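Long-range contact in MlnE (Bacillus amyloliquefaciens subsp. plantarum, PDB 5D2E), which carries at its N terminus a B-type ketoreductase domain that binds NADP and probably reduces beta-keto groups during macrolactin assembly: residues I357-G362 with F403-S408. Residues are numbered along the deposited sequence; the frame is centred on the assembly and turned at random.
With NAP (NADP nicotinamide-adenine-dinucleotide phosphate), chain B.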
loop_
_atom_site.group_PDB
_atom_site.type_symbol
_atom_site.label_atom_id
_atom_site.label_comp_id
_atom_site.label_asym_id
_atom_site.label_seq_id
_atom_site.Cartn_x
_atom_site.Cartn_y
_atom_site.Cartn_z
ATOM N N ILE A 357 18.218 5.895 3.380
ATOM C CA ILE A 357 16.953 6.585 3.669
ATOM C C ILE A 357 16.066 5.620 4.486
ATOM O O ILE A 357 15.843 4.455 4.050
ATOM C CB ILE A 357 16.220 7.012 2.419
ATOM C CG1 ILE A 357 17.066 7.970 1.652
ATOM C CG2 ILE A 357 14.819 7.609 2.730
ATOM C CD1 ILE A 357 16.444 8.442 0.372
ATOM N N LEU A 358 15.512 6.137 5.603
ATOM C CA LEU A 358 14.425 5.513 6.342
ATOM C C LEU A 358 13.263 6.460 6.167
ATOM O O LEU A 358 13.343 7.649 6.511
ATOM C CB LEU A 358 14.706 5.377 7.830
ATOM C CG LEU A 358 15.826 4.493 8.311
ATOM C CD1 LEU A 358 15.844 4.463 9.828
ATOM C CD2 LEU A 358 15.681 3.045 7.815
ATOM N N HIS A 359 12.205 5.958 5.538
ATOM C CA HIS A 359 11.048 6.828 5.192
ATOM C C HIS A 359 9.940 6.577 6.158
ATOM O O HIS A 359 9.191 5.622 6.012
ATOM C CB HIS A 359 10.655 6.576 3.740
ATOM C CG HIS A 359 9.489 7.373 3.243
ATOM N ND1 HIS A 359 9.257 8.683 3.575
ATOM C CD2 HIS A 359 8.465 7.006 2.428
ATOM C CE1 HIS A 359 8.174 9.110 2.942
ATOM N NE2 HIS A 359 7.683 8.098 2.244
ATOM N N SER A 360 9.847 7.458 7.188
ATOM C CA SER A 360 8.913 7.256 8.310
ATOM C C SER A 360 7.821 8.317 8.294
ATOM O O SER A 360 6.903 8.258 9.117
ATOM C CB SER A 360 9.662 7.347 9.667
ATOM O OG SER A 360 8.888 6.826 10.692
ATOM N N ALA A 361 7.913 9.293 7.400
ATOM C CA ALA A 361 6.912 10.326 7.295
ATOM C C ALA A 361 5.547 9.723 7.014
ATOM O O ALA A 361 5.385 8.774 6.210
ATOM C CB ALA A 361 7.268 11.295 6.173
ATOM N N GLY A 362 4.559 10.240 7.698
ATOM C CA GLY A 362 3.198 9.764 7.554
ATOM C C GLY A 362 2.222 10.463 8.464
ATOM O O GLY A 362 2.612 11.220 9.369
ATOM N N PHE A 403 17.141 1.754 1.321
ATOM C CA PHE A 403 15.950 2.625 1.130
ATOM C C PHE A 403 14.852 1.815 1.781
ATOM O O PHE A 403 14.435 0.785 1.230
ATOM C CB PHE A 403 15.703 2.850 -0.380
ATOM C CG PHE A 403 14.588 3.835 -0.709
ATOM C CD1 PHE A 403 13.272 3.451 -0.638
ATOM C CD2 PHE A 403 14.864 5.113 -1.157
ATOM C CE1 PHE A 403 12.259 4.334 -0.974
ATOM C CE2 PHE A 403 13.857 5.997 -1.522
ATOM C CZ PHE A 403 12.551 5.605 -1.447
ATOM N N VAL A 404 14.433 2.229 2.977
ATOM C CA VAL A 404 13.516 1.460 3.796
ATOM C C VAL A 404 12.257 2.265 4.050
ATOM O O VAL A 404 12.331 3.394 4.493
ATOM C CB VAL A 404 14.106 1.006 5.150
ATOM C CG1 VAL A 404 13.086 0.184 5.933
ATOM C CG2 VAL A 404 15.405 0.191 4.948
ATOM N N MET A 405 11.126 1.695 3.667
ATOM C CA MET A 405 9.829 2.296 3.849
ATOM C C MET A 405 9.130 1.708 5.103
ATOM O O MET A 405 8.979 0.488 5.277
ATOM C CB MET A 405 9.026 2.085 2.582
ATOM C CG MET A 405 9.612 2.873 1.401
ATOM S SD MET A 405 8.976 2.241 -0.168
ATOM C CE MET A 405 10.061 0.840 -0.242
ATOM N N PHE A 406 8.661 2.608 5.980
ATOM C CA PHE A 406 7.887 2.207 7.207
ATOM C C PHE A 406 6.421 2.129 6.841
ATOM O O PHE A 406 5.680 3.139 6.840
ATOM C CB PHE A 406 8.150 3.206 8.351
ATOM C CG PHE A 406 9.499 3.014 9.063
ATOM C CD1 PHE A 406 10.484 2.126 8.595
ATOM C CD2 PHE A 406 9.787 3.704 10.208
ATOM C CE1 PHE A 406 11.675 1.910 9.256
ATOM C CE2 PHE A 406 11.005 3.494 10.876
ATOM C CZ PHE A 406 11.937 2.598 10.416
ATOM N N SER A 407 6.024 0.926 6.443
ATOM C CA SER A 407 4.682 0.674 6.020
ATOM C C SER A 407 3.882 0.182 7.245
ATOM O O SER A 407 4.327 0.315 8.390
ATOM C CB SER A 407 4.724 -0.326 4.852
ATOM O OG SER A 407 3.438 -0.465 4.275
ATOM N N SER A 408 2.700 -0.362 7.017
ATOM C CA SER A 408 1.800 -0.707 8.055
ATOM C C SER A 408 1.159 -2.009 7.721
ATOM O O SER A 408 0.848 -2.315 6.564
ATOM C CB SER A 408 0.729 0.411 8.198
ATOM O OG SER A 408 -0.337 -0.019 9.021
HETATM P PA NAP B . 4.474 10.266 13.999
HETATM O O1A NAP B . 5.166 10.436 15.378
HETATM O O2A NAP B . 3.315 11.136 13.547
HETATM O O5B NAP B . 5.676 10.554 12.969
HETATM C C5B NAP B . 5.380 10.720 11.588
HETATM C C4B NAP B . 6.127 11.975 11.211
HETATM O O4B NAP B . 5.885 12.221 9.809
HETATM C C3B NAP B . 5.662 13.261 11.948
HETATM O O3B NAP B . 6.690 13.739 12.821
HETATM C C2B NAP B . 5.430 14.282 10.822
HETATM O O2B NAP B . 5.973 15.531 11.148
HETATM C C1B NAP B . 6.103 13.600 9.607
HETATM N N9A NAP B . 5.505 13.934 8.321
HETATM C C8A NAP B . 4.178 13.795 7.934
HETATM N N7A NAP B . 3.983 14.273 6.656
HETATM C C5A NAP B . 5.196 14.644 6.198
HETATM C C6A NAP B . 5.706 15.221 4.975
HETATM N N6A NAP B . 4.817 15.423 3.948
HETATM N N1A NAP B . 7.069 15.570 4.916
HETATM C C2A NAP B . 7.882 15.336 5.963
HETATM N N3A NAP B . 7.466 14.797 7.142
HETATM C C4A NAP B . 6.185 14.453 7.313
HETATM O O3 NAP B . 4.036 8.712 13.766
HETATM P PN NAP B . 4.878 7.390 14.188
HETATM O O1N NAP B . 4.086 6.582 15.200
HETATM O O2N NAP B . 6.308 7.843 14.323
HETATM O O5D NAP B . 4.894 6.452 12.870
HETATM C C5D NAP B . 5.928 6.760 11.892
HETATM C C4D NAP B . 5.771 5.929 10.610
HETATM O O4D NAP B . 5.636 4.542 10.883
HETATM C C3D NAP B . 4.488 6.354 9.885
HETATM O O3D NAP B . 4.762 6.463 8.500
HETATM C C2D NAP B . 3.480 5.264 10.201
HETATM O O2D NAP B . 2.455 5.140 9.174
HETATM C C1D NAP B . 4.363 4.002 10.418
HETATM N N1N NAP B . 3.692 3.068 11.356
HETATM C C2N NAP B . 3.627 3.334 12.712
HETATM C C3N NAP B . 2.997 2.494 13.648
HETATM C C7N NAP B . 2.958 2.816 15.169
HETATM O O7N NAP B . 2.338 2.087 15.948
HETATM N N7N NAP B . 3.600 3.860 15.711
HETATM C C4N NAP B . 2.375 1.341 13.149
HETATM C C5N NAP B . 2.402 1.093 11.771
HETATM C C6N NAP B . 3.084 1.953 10.889
HETATM P P2B NAP B . 5.459 16.956 10.510
HETATM O O1X NAP B . 3.979 17.131 10.818
HETATM O O2X NAP B . 6.386 18.034 11.158
HETATM O O3X NAP B . 5.679 16.832 9.028
#
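Ile357, Leu358 and His359 pair in parallel with Phe403, Val404 and Met405, their axes 4.8 Å apart at closest approach and 13° from parallel, and three backbone hydrogen bonds zip them together: Val404 N to Ile357 O, His359 N to Val404 O (2.8 Å, almost straight) and Phe406 N to His359 O. Side chains alternate between the faces. On one, Leu358 lies beside Val404, its CD2 branch 3.7 Å from Val404 CB. On the other, Ile357 extends CD1 to 4.0 Å from Phe403 CD2, while the CG methylene of Met405 meets the His359 ring at its edge. Phe406 continues the row of Leu358 and Val404: with CG beside its own backbone N (chi1 -78°), the ring lies by the loop after His359, its CD2 3.3 Å from Ser360 OG. Beyond the paired region the chains part to receive NADP, as expected at the carboxyl ends of Rossmann-type strands. Ser360 O accepts a hydrogen bond from O3D of the nicotinamide ribose of NADP at 2.9 Å, Gly362 N donates to O4B of the adenosine ribose, and Ser408 CB approaches nicotinamide C6N at 3.9 Å. Strand 275-279 flanks the pair beside 356-359, its Thr279 OG1 hydrogen-bonded to His359 ND1, and strand 443-453 flanks 402-408. Helix 284-296 packs on Leu358 and Ser360; helices 386-394 and 419-437 pack on His359 and Met405.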